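Local atomic coordinates of CalsepRRP (Calystegia sepium, PDB entry 1JY5), a protein that is a plant relative of the T2 ribonucleases that may bind RNA, its own nuclease activity being uncertain. Residues 120-123 and 124-127; 169-173 and 174-178. All blocks are in the same frame, centred on the assembly; numbering follows the deposited sequence.

Contact 1 of 2, residues 120-123 and 124-127. Unlike the reference sequence in segment 120-123: Thr123 (reference Ala).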
ATOM      1  N   PHE A 120     -11.189  -4.102   4.227  1.00 13.24           N
ATOM      2  CA  PHE A 120     -10.564  -4.554   2.986  1.00 13.73           C
ATOM      3  C   PHE A 120     -11.224  -4.042   1.697  1.00 11.89           C
ATOM      4  O   PHE A 120     -10.527  -3.671   0.744  1.00 10.32           O
ATOM      5  CB  PHE A 120     -10.471  -6.089   2.959  1.00 13.20           C
ATOM      6  CG  PHE A 120      -9.447  -6.653   3.915  1.00 15.32           C
ATOM      7  CD1 PHE A 120      -9.829  -7.163   5.154  1.00 14.17           C
ATOM      8  CD2 PHE A 120      -8.092  -6.636   3.590  1.00 15.91           C
ATOM      9  CE1 PHE A 120      -8.873  -7.644   6.059  1.00 14.39           C
ATOM     10  CE2 PHE A 120      -7.130  -7.114   4.487  1.00 15.88           C
ATOM     11  CZ  PHE A 120      -7.522  -7.618   5.725  1.00 13.77           C
ATOM     12  N   SER A 121     -12.555  -4.025   1.663  1.00 12.53           N
ATOM     13  CA  SER A 121     -13.278  -3.546   0.483  1.00 13.94           C
ATOM     14  C   SER A 121     -13.073  -2.047   0.272  1.00 13.79           C
ATOM     15  O   SER A 121     -12.968  -1.571  -0.865  1.00 14.21           O
ATOM     16  CB  SER A 121     -14.778  -3.854   0.598  1.00 12.66           C
ATOM     17  OG  SER A 121     -15.353  -3.241   1.733  1.00 14.81           O
ATOM     18  N   THR A 122     -13.007  -1.296   1.365  1.00 13.29           N
ATOM     19  CA  THR A 122     -12.807   0.139   1.245  1.00 13.69           C
ATOM     20  C   THR A 122     -11.397   0.421   0.729  1.00 15.19           C
ATOM     21  O   THR A 122     -11.193   1.337  -0.068  1.00 14.05           O
ATOM     22  CB  THR A 122     -13.062   0.841   2.593  1.00 15.48           C
ATOM     23  OG1 THR A 122     -14.441   0.664   2.951  1.00 13.27           O
ATOM     24  CG2 THR A 122     -12.766   2.332   2.490  1.00 13.40           C
ATOM     25  N   THR A 123     -10.429  -0.383   1.161  1.00 14.13           N
ATOM     26  CA  THR A 123      -9.059  -0.206   0.705  1.00 17.50           C
ATOM     27  C   THR A 123      -8.995  -0.474  -0.795  1.00 14.14           C
ATOM     28  O   THR A 123      -8.342   0.257  -1.543  1.00 15.64           O
ATOM     29  CB  THR A 123      -8.094  -1.162   1.423  1.00 18.69           C
ATOM     30  OG1 THR A 123      -8.170  -0.939   2.835  1.00 27.12           O
ATOM     31  CG2 THR A 123      -6.657  -0.912   0.971  1.00 21.51           C
ATOM     32  N   LEU A 124      -9.672  -1.529  -1.237  1.00 13.33           N
ATOM     33  CA  LEU A 124      -9.695  -1.861  -2.658  1.00 13.68           C
ATOM     34  C   LEU A 124     -10.373  -0.740  -3.447  1.00 12.24           C
ATOM     35  O   LEU A 124      -9.913  -0.366  -4.525  1.00 12.62           O
ATOM     36  CB  LEU A 124     -10.427  -3.192  -2.886  1.00 14.06           C
ATOM     37  CG  LEU A 124      -9.580  -4.462  -2.698  1.00 16.48           C
ATOM     38  CD1 LEU A 124      -8.656  -4.309  -1.495  1.00 21.50           C
ATOM     39  CD2 LEU A 124     -10.498  -5.662  -2.516  1.00 16.35           C
ATOM     40  N   MET A 125     -11.457  -0.197  -2.901  1.00 10.76           N
ATOM     41  CA  MET A 125     -12.178   0.882  -3.565  1.00 10.80           C
ATOM     42  C   MET A 125     -11.255   2.054  -3.854  1.00 11.79           C
ATOM     43  O   MET A 125     -11.200   2.539  -4.978  1.00 13.06           O
ATOM     44  CB  MET A 125     -13.344   1.363  -2.701  1.00  9.65           C
ATOM     45  CG  MET A 125     -14.198   2.456  -3.341  1.00  9.57           C
ATOM     46  SD  MET A 125     -15.462   3.063  -2.192  1.00 15.79           S
ATOM     47  CE  MET A 125     -14.434   4.100  -1.137  1.00 14.32           C
ATOM     48  N   LEU A 126     -10.539   2.514  -2.832  1.00 11.59           N
ATOM     49  CA  LEU A 126      -9.617   3.633  -2.993  1.00 13.96           C
ATOM     50  C   LEU A 126      -8.515   3.258  -3.984  1.00 14.50           C
ATOM     51  O   LEU A 126      -8.132   4.064  -4.837  1.00 12.55           O
ATOM     52  CB  LEU A 126      -9.007   4.014  -1.635  1.00 13.83           C
ATOM     53  CG  LEU A 126      -9.980   4.562  -0.573  1.00 13.10           C
ATOM     54  CD1 LEU A 126      -9.267   4.717   0.762  1.00 13.51           C
ATOM     55  CD2 LEU A 126     -10.541   5.905  -1.037  1.00 14.28           C
ATOM     56  N   TYR A 127      -8.019   2.027  -3.874  1.00 13.45           N
ATOM     57  CA  TYR A 127      -6.969   1.531  -4.761  1.00 12.29           C
ATOM     58  C   TYR A 127      -7.402   1.560  -6.225  1.00 14.33           C
ATOM     59  O   TYR A 127      -6.624   1.930  -7.099  1.00 14.39           O
ATOM     60  CB  TYR A 127      -6.592   0.098  -4.380  1.00 11.60           C
ATOM     61  CG  TYR A 127      -5.658  -0.578  -5.365  1.00 11.93           C
ATOM     62  CD1 TYR A 127      -4.281  -0.340  -5.336  1.00 13.67           C
ATOM     63  CD2 TYR A 127      -6.152  -1.464  -6.320  1.00 12.90           C
ATOM     64  CE1 TYR A 127      -3.418  -0.979  -6.234  1.00 14.80           C
ATOM     65  CE2 TYR A 127      -5.303  -2.104  -7.223  1.00 16.05           C
ATOM     66  CZ  TYR A 127      -3.938  -1.858  -7.170  1.00 13.74           C
ATOM     67  OH  TYR A 127      -3.098  -2.521  -8.040  1.00 15.84           O
TER
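Leu124 folds back over the carbonyl of Phe120, one turn earlier in helix 116-129. The backbone ties the same pair: Leu124 N donates to Phe120 O at 3.0 Å with an N-H...O angle of 158°, and Met125, Leu126 and Tyr127 repeat this i to i+4 bond. Starting at the root of the leucine, CB lies 3.6 Å from Ser121 O. Because CG is anti to the carbonyl carbon (chi1 -84°), the chain runs back past its own N, bringing CG to 3.7 Å from Phe120 O. Of the two methyls, CD2 stays 3.8 Å from Phe120 O, whereas CD1 is modelled at only 3.0 Å from that oxygen, a value short enough to be doubtful. On the helix flank bearing Thr122 and Met125, Thr122 CG2 loosely meets Met125 CE at 4.4 Å. The hydroxyls of Ser121, Thr122 and Thr123 turn instead to carbonyls of the preceding turn, those of Tyr117, Glu118 and Tyr119. Beyond the helix, Leu124 packs on Leu75 of helix 72-78 and, with Thr123 and Tyr127, on Ile42 of strand 40-48; Thr123 and Tyr127 also reach strand 7-14 at Leu10 and Leu12.

Contact 2 of 2, residues 169-173 and 174-178; sequences KCKSD and AVEQV
Lys169 O takes two backbone donors from the facing strand, Glu176 N at 3.0 Å and Gln177 N at 3.1 Å, which identifies a classic beta bulge. Glu176 N approaches in the carbonyl plane, Gln177 N tilted from it, and Lys169 N closes the pair by donating to Gln177 O at 2.9 Å. The register therefore shifts by one residue before Cys170 faces Val175.

Among the side chains, Lys171 and Glu176 cross obliquely. Glu176 holds CG anti to its backbone N (chi1 175°) and extends beyond it, which lays the carboxylate against the aliphatic part of the lysine: OE2 is 3.6 Å from Lys171 CD and OE1 3.8 Å from Lys171 CB. The ammonium NZ of Lys171 stays 4.3 Å from Glu176 OE2, too long for a salt bridge.

Two backbone features position this pair: the bulge, which turns Glu176 toward the facing strand, and the hairpin end, which fixes Lys171. Lys171 O accepts both Asp173 N at 2.6 Å and Ala174 N at 3.1 Å, from the same face of its carbonyl plane; with Ser172 at phi 71° and psi -52°, the first of these bonds fits a classic gamma turn. Farther out, the disulfide of Cys170 with Cys198 fastens the first strand, while Glu176 pairs through its backbone with Trp14.

Trading Glu176 for an alanine would probably leave the Lys171 ammonium without this nearby negative charge and its methylene chain freer to swing. Since Glu18 of helix 15-18 brings a second carboxylate close to Glu176, the lysine plausibly eases a local build-up of negative charge, an electrostatic pairing at a distance rather than a direct bond.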
ATOM      1  N   LYS A 169       8.961   6.115  -0.713  1.00 19.28           N
ATOM      2  CA  LYS A 169      10.055   5.429  -0.040  1.00 20.60           C
ATOM      3  C   LYS A 169      10.782   4.598  -1.092  1.00 21.58           C
ATOM      4  O   LYS A 169      10.153   4.032  -1.994  1.00 20.62           O
ATOM      5  CB  LYS A 169       9.521   4.510   1.066  1.00 22.10           C
ATOM      6  CG  LYS A 169       8.656   5.206   2.116  1.00 23.33           C
ATOM      7  CD  LYS A 169       9.414   6.304   2.847  1.00 24.22           C
ATOM      8  CE  LYS A 169       8.606   6.847   4.020  1.00 24.53           C
ATOM      9  NZ  LYS A 169       9.314   7.969   4.692  1.00 24.95           N
ATOM     10  N   CYS A 170      12.104   4.527  -0.971  1.00 21.65           N
ATOM     11  CA  CYS A 170      12.919   3.778  -1.919  1.00 24.62           C
ATOM     12  C   CYS A 170      13.725   2.659  -1.300  1.00 26.96           C
ATOM     13  O   CYS A 170      13.978   2.643  -0.098  1.00 27.13           O
ATOM     14  CB  CYS A 170      13.864   4.719  -2.667  1.00 22.05           C
ATOM     15  SG  CYS A 170      12.984   5.729  -3.878  1.00 23.54           S
ATOM     16  N   LYS A 171      14.123   1.726  -2.153  1.00 29.34           N
ATOM     17  CA  LYS A 171      14.925   0.590  -1.748  1.00 33.02           C
ATOM     18  C   LYS A 171      16.193   0.673  -2.588  1.00 34.53           C
ATOM     19  O   LYS A 171      16.197   0.293  -3.760  1.00 33.81           O
ATOM     20  CB  LYS A 171      14.168  -0.707  -2.036  1.00 35.28           C
ATOM     21  CG  LYS A 171      14.799  -1.967  -1.485  1.00 38.63           C
ATOM     22  CD  LYS A 171      13.926  -3.163  -1.828  1.00 42.89           C
ATOM     23  CE  LYS A 171      14.486  -4.457  -1.266  1.00 44.88           C
ATOM     24  NZ  LYS A 171      13.622  -5.618  -1.639  1.00 47.60           N
ATOM     25  N   SER A 172      17.248   1.216  -1.985  1.00 36.96           N
ATOM     26  CA  SER A 172      18.548   1.379  -2.629  1.00 40.19           C
ATOM     27  C   SER A 172      18.554   2.450  -3.716  1.00 40.87           C
ATOM     28  O   SER A 172      19.398   3.350  -3.711  1.00 44.74           O
ATOM     29  CB  SER A 172      19.016   0.049  -3.224  1.00 41.34           C
ATOM     30  OG  SER A 172      20.312   0.178  -3.785  1.00 46.34           O
ATOM     31  N   ASP A 173      17.616   2.343  -4.651  1.00 38.37           N
ATOM     32  CA  ASP A 173      17.516   3.298  -5.745  1.00 35.39           C
ATOM     33  C   ASP A 173      16.210   3.138  -6.522  1.00 31.60           C
ATOM     34  O   ASP A 173      15.896   3.939  -7.401  1.00 32.90           O
ATOM     35  CB  ASP A 173      18.687   3.123  -6.705  1.00 40.84           C
ATOM     36  CG  ASP A 173      18.647   4.112  -7.839  1.00 44.95           C
ATOM     37  OD1 ASP A 173      18.771   5.324  -7.558  1.00 48.44           O
ATOM     38  OD2 ASP A 173      18.482   3.687  -9.004  1.00 48.87           O
ATOM     39  N   ALA A 174      15.458   2.096  -6.197  1.00 26.02           N
ATOM     40  CA  ALA A 174      14.190   1.823  -6.863  1.00 23.81           C
ATOM     41  C   ALA A 174      13.003   2.213  -5.984  1.00 22.37           C
ATOM     42  O   ALA A 174      13.036   2.026  -4.768  1.00 20.41           O
ATOM     43  CB  ALA A 174      14.106   0.346  -7.207  1.00 22.60           C
ATOM     44  N   VAL A 175      11.956   2.747  -6.605  1.00 21.51           N
ATOM     45  CA  VAL A 175      10.758   3.129  -5.870  1.00 21.31           C
ATOM     46  C   VAL A 175      10.114   1.866  -5.303  1.00 20.48           C
ATOM     47  O   VAL A 175       9.761   0.945  -6.045  1.00 20.23           O
ATOM     48  CB  VAL A 175       9.747   3.848  -6.786  1.00 22.12           C
ATOM     49  CG1 VAL A 175       8.462   4.150  -6.016  1.00 21.43           C
ATOM     50  CG2 VAL A 175      10.361   5.140  -7.308  1.00 20.54           C
ATOM     51  N   GLU A 176       9.977   1.819  -3.982  1.00 18.06           N
ATOM     52  CA  GLU A 176       9.389   0.661  -3.330  1.00 19.23           C
ATOM     53  C   GLU A 176       7.974   0.904  -2.827  1.00 19.33           C
ATOM     54  O   GLU A 176       7.109   0.039  -2.957  1.00 18.73           O
ATOM     55  CB  GLU A 176      10.265   0.200  -2.161  1.00 20.72           C
ATOM     56  CG  GLU A 176       9.645  -0.929  -1.355  1.00 22.74           C
ATOM     57  CD  GLU A 176      10.604  -1.544  -0.351  1.00 28.53           C
ATOM     58  OE1 GLU A 176      11.252  -0.785   0.406  1.00 29.09           O
ATOM     59  OE2 GLU A 176      10.700  -2.791  -0.317  1.00 29.03           O
ATOM     60  N   GLN A 177       7.729   2.085  -2.273  1.00 19.36           N
ATOM     61  CA  GLN A 177       6.412   2.381  -1.734  1.00 19.58           C
ATOM     62  C   GLN A 177       5.948   3.816  -1.965  1.00 19.83           C
ATOM     63  O   GLN A 177       6.735   4.761  -1.891  1.00 19.71           O
ATOM     64  CB  GLN A 177       6.414   2.060  -0.231  1.00 19.41           C
ATOM     65  CG  GLN A 177       5.117   2.344   0.519  1.00 22.02           C
ATOM     66  CD  GLN A 177       5.169   1.857   1.962  1.00 21.36           C
ATOM     67  OE1 GLN A 177       5.166   0.651   2.225  1.00 24.77           O
ATOM     68  NE2 GLN A 177       5.230   2.791   2.901  1.00 20.27           N
ATOM     69  N   VAL A 178       4.664   3.966  -2.274  1.00 18.81           N
ATOM     70  CA  VAL A 178       4.070   5.284  -2.460  1.00 18.87           C
ATOM     71  C   VAL A 178       2.922   5.389  -1.460  1.00 18.30           C
ATOM     72  O   VAL A 178       2.113   4.469  -1.341  1.00 17.82           O
ATOM     73  CB  VAL A 178       3.536   5.489  -3.900  1.00 18.98           C
ATOM     74  CG1 VAL A 178       2.670   6.747  -3.967  1.00 18.22           C
ATOM     75  CG2 VAL A 178       4.712   5.639  -4.872  1.00 19.08           C
TER

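In the fold
Contact 1 lies within a helix and contact 2 at the end of a hairpin; their centres are 23 Å apart, on opposite sides of the chain's centre, and their nearest atoms remain about 9 Å from one another. The central antiparallel sheet links them indirectly. Helix 116-129 packs on strand 40-48 through Ile42, while residues 174-178 reach the same strand at Phe40 and Lys43; strand 7-14 adjoins both contacts as well. Strand 40-48 carries the sequence that in active T2 ribonucleases usually includes a catalytic histidine. Lys43 appears to occupy that position, consistent with doubt about activity here, and neither contact itself contains a known catalytic residue.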